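Local atomic coordinates of sulfotransferase (Alicyclobacillus acidocaldarius subsp. acidocaldarius, PDB entry 3RNL), a protein that probably transfers a sulfuryl group to an acceptor substrate, and binds magnesium. Residues P32-P37 against L206-D211; R26-H31 against Q197-C202. All coordinates share one frame; numbering follows the deposited sequence. Where two conformers were deposited one is given.

Contact 1. Residues P32-P37 against L206-D211. With MG (magnesium ion), chain B.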
# COMPACT_ATOMS: atom_id res chain seq x y z
N PRO A 32 -19.36 3.51 -11.34
CA PRO A 32 -19.72 2.74 -12.55
C PRO A 32 -18.63 2.73 -13.63
O PRO A 32 -18.66 1.84 -14.49
CB PRO A 32 -20.99 3.46 -13.05
CG PRO A 32 -20.92 4.84 -12.46
CD PRO A 32 -20.25 4.66 -11.11
N ASP A 33 -17.72 3.70 -13.61
CA ASP A 33 -16.63 3.80 -14.58
C ASP A 33 -15.29 3.21 -14.11
O ASP A 33 -14.27 3.42 -14.75
CB ASP A 33 -16.45 5.25 -15.05
CG ASP A 33 -16.11 5.35 -16.53
OD1 ASP A 33 -16.12 4.32 -17.25
OD2 ASP A 33 -15.84 6.48 -16.97
N ILE A 34 -15.29 2.56 -12.94
CA ILE A 34 -14.06 1.97 -12.41
C ILE A 34 -14.24 0.48 -12.16
O ILE A 34 -15.22 0.08 -11.54
CB ILE A 34 -13.68 2.63 -11.07
CG1 ILE A 34 -13.48 4.14 -11.26
CG2 ILE A 34 -12.42 1.99 -10.48
CD1 ILE A 34 -13.16 4.87 -9.95
N TYR A 35 -13.29 -0.34 -12.61
CA TYR A 35 -13.31 -1.77 -12.30
C TYR A 35 -12.05 -2.17 -11.55
O TYR A 35 -10.96 -1.83 -11.99
CB TYR A 35 -13.41 -2.63 -13.56
CG TYR A 35 -13.49 -4.10 -13.21
CD1 TYR A 35 -14.72 -4.69 -12.91
CD2 TYR A 35 -12.35 -4.89 -13.13
CE1 TYR A 35 -14.81 -6.02 -12.56
CE2 TYR A 35 -12.44 -6.24 -12.79
CZ TYR A 35 -13.67 -6.79 -12.50
OH TYR A 35 -13.79 -8.11 -12.14
N ILE A 36 -12.22 -2.75 -10.38
CA ILE A 36 -11.15 -3.40 -9.63
C ILE A 36 -11.50 -4.87 -9.36
O ILE A 36 -12.59 -5.13 -8.85
CB ILE A 36 -10.83 -2.67 -8.32
CG1 ILE A 36 -10.44 -1.22 -8.61
CG2 ILE A 36 -9.68 -3.39 -7.60
CD1 ILE A 36 -10.30 -0.40 -7.35
N PRO A 37 -10.66 -5.82 -9.80
CA PRO A 37 -11.04 -7.22 -9.57
C PRO A 37 -11.14 -7.58 -8.09
O PRO A 37 -10.53 -6.92 -7.26
CB PRO A 37 -9.91 -8.02 -10.24
CG PRO A 37 -8.77 -7.08 -10.32
CD PRO A 37 -9.35 -5.69 -10.46
N LEU A 206 -8.18 9.93 -11.81
CA LEU A 206 -8.36 8.82 -12.75
C LEU A 206 -9.09 9.24 -14.01
O LEU A 206 -9.22 8.45 -14.94
CB LEU A 206 -9.10 7.65 -12.08
CG LEU A 206 -8.33 7.01 -10.91
CD1 LEU A 206 -9.15 5.94 -10.18
CD2 LEU A 206 -6.98 6.43 -11.40
N GLY A 207 -9.60 10.47 -14.03
CA GLY A 207 -10.29 10.99 -15.20
C GLY A 207 -11.67 10.37 -15.40
O GLY A 207 -12.11 10.20 -16.54
N VAL A 208 -12.35 10.03 -14.31
CA VAL A 208 -13.74 9.60 -14.41
C VAL A 208 -14.63 10.61 -13.69
O VAL A 208 -14.13 11.51 -13.02
CB VAL A 208 -13.96 8.18 -13.83
CG1 VAL A 208 -13.16 7.14 -14.63
CG2 VAL A 208 -13.58 8.14 -12.33
N SER A 209 -15.95 10.42 -13.78
CA SER A 209 -16.87 11.43 -13.28
C SER A 209 -16.73 11.66 -11.78
O SER A 209 -16.66 10.71 -10.99
CB SER A 209 -18.33 11.05 -13.60
OG SER A 209 -19.23 11.98 -13.01
N THR A 210 -16.68 12.93 -11.40
CA THR A 210 -16.65 13.26 -9.98
C THR A 210 -18.05 13.35 -9.40
O THR A 210 -18.20 13.62 -8.20
CB THR A 210 -15.93 14.59 -9.71
OG1 THR A 210 -16.52 15.62 -10.52
CG2 THR A 210 -14.43 14.47 -10.03
N ASP A 211 -19.10 13.10 -10.18
CA ASP A 211 -20.37 13.21 -9.51
C ASP A 211 -20.66 11.76 -9.18
O ASP A 211 -21.36 11.05 -9.90
CB ASP A 211 -21.37 13.73 -10.55
CG ASP A 211 -22.79 13.83 -10.02
OD1 ASP A 211 -22.98 14.07 -8.81
OD2 ASP A 211 -23.73 13.68 -10.84
MG MG B . -17.40 -0.14 -10.70
O HOH W 1 -18.37 -0.77 -12.96
O HOH W 2 -17.06 8.69 -15.74
O HOH W 3 -17.36 -2.73 -10.62
O HOH W 4 -19.88 -0.23 -10.15
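Val208 sets one methyl against Asp33, just ahead of strand 34-35, and the other against Ile34 in the strand. CG1 lies beside the carboxylate arm of Asp33, 3.6 Å from OD2, and CG2 is 4.1 Å from Ile34 CD1. This division follows from chi1 of -63°, which sets CG1 anti to the carbonyl carbon and leaves CG2 between the backbone N and C. The Ile34 chain is extended (chi2 178°) and crosses Val208 at about a right angle; its CD1 also reaches Leu206 CD1 at 4.2 Å, so one methyl bridges two residues of the other segment. Were Val208 cut back to an alanine, Ile34 CD1 would probably face a gap and the Asp33 arm would lose its apolar flank.

The polar link is indirect. A water donates to Asp33 OD2 at 2.8 Å and accepts from Ser209 N at 2.8 Å, while Asp33 OD1 accepts from the backbone N of Arg84, so the carboxylate is held through both oxygens. Behind the packed side chain, Ile34 O binds the magnesium ion at 2.4 Å.

Gly207, with positive phi, ends helix 195-206 in a Schellman motif, after which the chain brings Val208 to the edge strand 34-35. That strand pairs with strand 85-89; Ile34 also packs on Leu28 of helix 21-29, and Phe11 of strand 11-13 touches both Ile34 and Leu206.

Contact 2. Residues R26-H31 against Q197-C202. With MG (magnesium ion), chain B.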
# COMPACT_ATOMS: atom_id res chain seq x y z
N ARG A 26 -12.58 -0.52 -2.01
CA ARG A 26 -14.02 -0.79 -1.95
C ARG A 26 -14.85 0.38 -2.48
O ARG A 26 -15.78 0.20 -3.28
CB ARG A 26 -14.42 -1.16 -0.52
CG ARG A 26 -15.89 -1.45 -0.32
CD ARG A 26 -16.11 -2.29 0.94
NE ARG A 26 -15.25 -1.84 2.04
CZ ARG A 26 -15.59 -0.91 2.92
NH1 ARG A 26 -16.78 -0.33 2.84
NH2 ARG A 26 -14.75 -0.56 3.89
N TYR A 27 -14.51 1.59 -2.04
CA TYR A 27 -15.24 2.77 -2.49
C TYR A 27 -15.08 3.06 -3.99
O TYR A 27 -16.05 3.39 -4.66
CB TYR A 27 -14.82 4.00 -1.69
CG TYR A 27 -15.06 3.87 -0.21
CD1 TYR A 27 -16.04 3.02 0.29
CD2 TYR A 27 -14.30 4.60 0.70
CE1 TYR A 27 -16.26 2.89 1.66
CE2 TYR A 27 -14.51 4.48 2.07
CZ TYR A 27 -15.50 3.63 2.54
OH TYR A 27 -15.71 3.52 3.89
N LEU A 28 -13.86 2.97 -4.50
CA LEU A 28 -13.64 3.23 -5.92
C LEU A 28 -14.35 2.21 -6.80
O LEU A 28 -14.89 2.55 -7.86
CB LEU A 28 -12.15 3.25 -6.25
CG LEU A 28 -11.42 4.48 -5.70
CD1 LEU A 28 -9.91 4.32 -5.89
CD2 LEU A 28 -11.90 5.76 -6.36
N SER A 29 -14.35 0.96 -6.35
CA SER A 29 -14.98 -0.13 -7.10
C SER A 29 -16.45 0.14 -7.35
O SER A 29 -17.01 -0.32 -8.34
CB SER A 29 -14.83 -1.46 -6.36
OG SER A 29 -13.48 -1.84 -6.24
N GLN A 30 -17.08 0.88 -6.44
CA GLN A 30 -18.51 1.18 -6.57
C GLN A 30 -18.82 2.11 -7.74
O GLN A 30 -19.96 2.17 -8.21
CB GLN A 30 -19.05 1.81 -5.30
CG GLN A 30 -18.95 0.94 -4.06
CD GLN A 30 -19.36 1.70 -2.83
OE1 GLN A 30 -19.98 2.76 -2.93
NE2 GLN A 30 -19.02 1.17 -1.66
N HIS A 31 -17.82 2.86 -8.20
CA HIS A 31 -18.02 3.82 -9.30
C HIS A 31 -18.35 3.06 -10.59
O HIS A 31 -17.69 2.08 -10.91
CB HIS A 31 -16.76 4.67 -9.47
CG HIS A 31 -16.94 5.89 -10.33
ND1 HIS A 31 -17.24 5.82 -11.68
CD2 HIS A 31 -16.83 7.21 -10.04
CE1 HIS A 31 -17.32 7.04 -12.18
NE2 HIS A 31 -17.07 7.91 -11.21
N GLN A 197 -14.76 13.01 -0.03
CA GLN A 197 -13.95 14.00 -0.73
C GLN A 197 -12.71 13.34 -1.34
O GLN A 197 -12.33 13.62 -2.48
CB GLN A 197 -13.51 15.12 0.21
CG GLN A 197 -12.72 16.21 -0.50
CD GLN A 197 -13.56 16.92 -1.55
OE1 GLN A 197 -14.60 17.49 -1.23
NE2 GLN A 197 -13.12 16.87 -2.80
N VAL A 198 -12.07 12.48 -0.56
CA VAL A 198 -10.86 11.82 -1.05
C VAL A 198 -11.19 10.91 -2.23
O VAL A 198 -10.48 10.89 -3.23
CB VAL A 198 -10.14 11.03 0.06
CG1 VAL A 198 -9.00 10.19 -0.53
CG2 VAL A 198 -9.62 11.99 1.13
N VAL A 199 -12.27 10.15 -2.13
CA VAL A 199 -12.69 9.32 -3.26
C VAL A 199 -12.97 10.16 -4.51
O VAL A 199 -12.57 9.80 -5.61
CB VAL A 199 -13.92 8.47 -2.90
CG1 VAL A 199 -14.54 7.87 -4.15
CG2 VAL A 199 -13.50 7.39 -1.89
N ARG A 200 -13.67 11.28 -4.34
CA ARG A 200 -13.93 12.16 -5.49
C ARG A 200 -12.64 12.74 -6.09
O ARG A 200 -12.55 12.90 -7.31
CB ARG A 200 -14.88 13.28 -5.10
CG ARG A 200 -16.30 12.80 -4.92
CD ARG A 200 -17.15 13.90 -4.29
NE ARG A 200 -18.57 13.64 -4.46
CZ ARG A 200 -19.53 14.41 -3.96
NH1 ARG A 200 -19.21 15.48 -3.24
NH2 ARG A 200 -20.81 14.12 -4.18
N ASP A 201 -11.67 13.07 -5.24
CA ASP A 201 -10.36 13.52 -5.72
C ASP A 201 -9.70 12.42 -6.56
O ASP A 201 -9.08 12.70 -7.60
CB ASP A 201 -9.42 13.85 -4.55
CG ASP A 201 -9.85 15.08 -3.76
OD1 ASP A 201 -10.68 15.87 -4.26
OD2 ASP A 201 -9.34 15.25 -2.62
N CYS A 202 -9.83 11.17 -6.12
CA CYS A 202 -9.26 10.05 -6.89
C CYS A 202 -9.97 9.91 -8.23
O CYS A 202 -9.35 9.58 -9.23
CB CYS A 202 -9.34 8.73 -6.14
SG CYS A 202 -8.27 8.68 -4.69
MG MG B . -17.40 -0.14 -10.70
O HOH W 4 -19.88 -0.23 -10.15
O HOH W 3 -17.36 -2.73 -10.62
O HOH W 1 -18.37 -0.77 -12.96
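His31 O binds the magnesium ion at 2.2 Å, the shortest polar bond here, and Ser29 O joins it at 2.4 Å. With Ile34 O and three waters they make six ligands. The coordinates fit a somewhat distorted octahedron in which the three carbonyls share one face and each has a water roughly opposite. All the protein ligands are backbone oxygens, so the site depends on the path of the chain as it leaves helix 21-29, where His31 N still bonds to Leu28 O at 3.0 Å.

The contact with helix 195-206 is apolar. Val199 spreads its two methyls over neighbouring residues: CG2 comes within 3.6 Å of Tyr27 CB and lies obliquely by the ring near CD2, while CG1 is 4.0 Å from Leu28 CD2. A chi1 of 167°, with CG1 anti to the backbone N and CG2 beside it, gives this split. Leu28 and Val199 run past each other in opposite senses, and the same Leu28 CD2 reaches Cys202 CB at 3.9 Å. One leucine methyl therefore touches two residues a helical turn apart. Leu28 CA and Val199 CA, 6.7 Å apart, are the closest CA pair of the two segments.

On helix 195-206, Gln197 NE2 donates to Asp201 OD1 at 3.0 Å (N-H...O 154°), a bond between successive turns that meets the carboxylate from above its plane.

Both helices cover the same face of the parallel sheet: Leu28 and Cys202 rest on Leu113 of strand 111-116, and Val198 and Cys202 on Ile186 of strand 183-187. Phe212, in the loop after helix 195-206, covers Val199 and meets the His31 ring.

Contacts 1 and 2 are both buried, their centres about 8 Å apart. Contact 2 packs helix 21-29 on helix 195-206 over the sheet; contact 1 joins the segments that follow these two helices in the chain, farther from the chain's centre and with a water bridge that contact 2 lacks between its segments. His31 ties them together, its NE2 probably bonded to Ser209 O and packed against Val208. The magnesium ion is shared, taking two carbonyls from 26-31 and one from 32-37. In this family the turn before helix 21-29 usually holds the phosphosulfate of the donor PAPS, a role only inferred here.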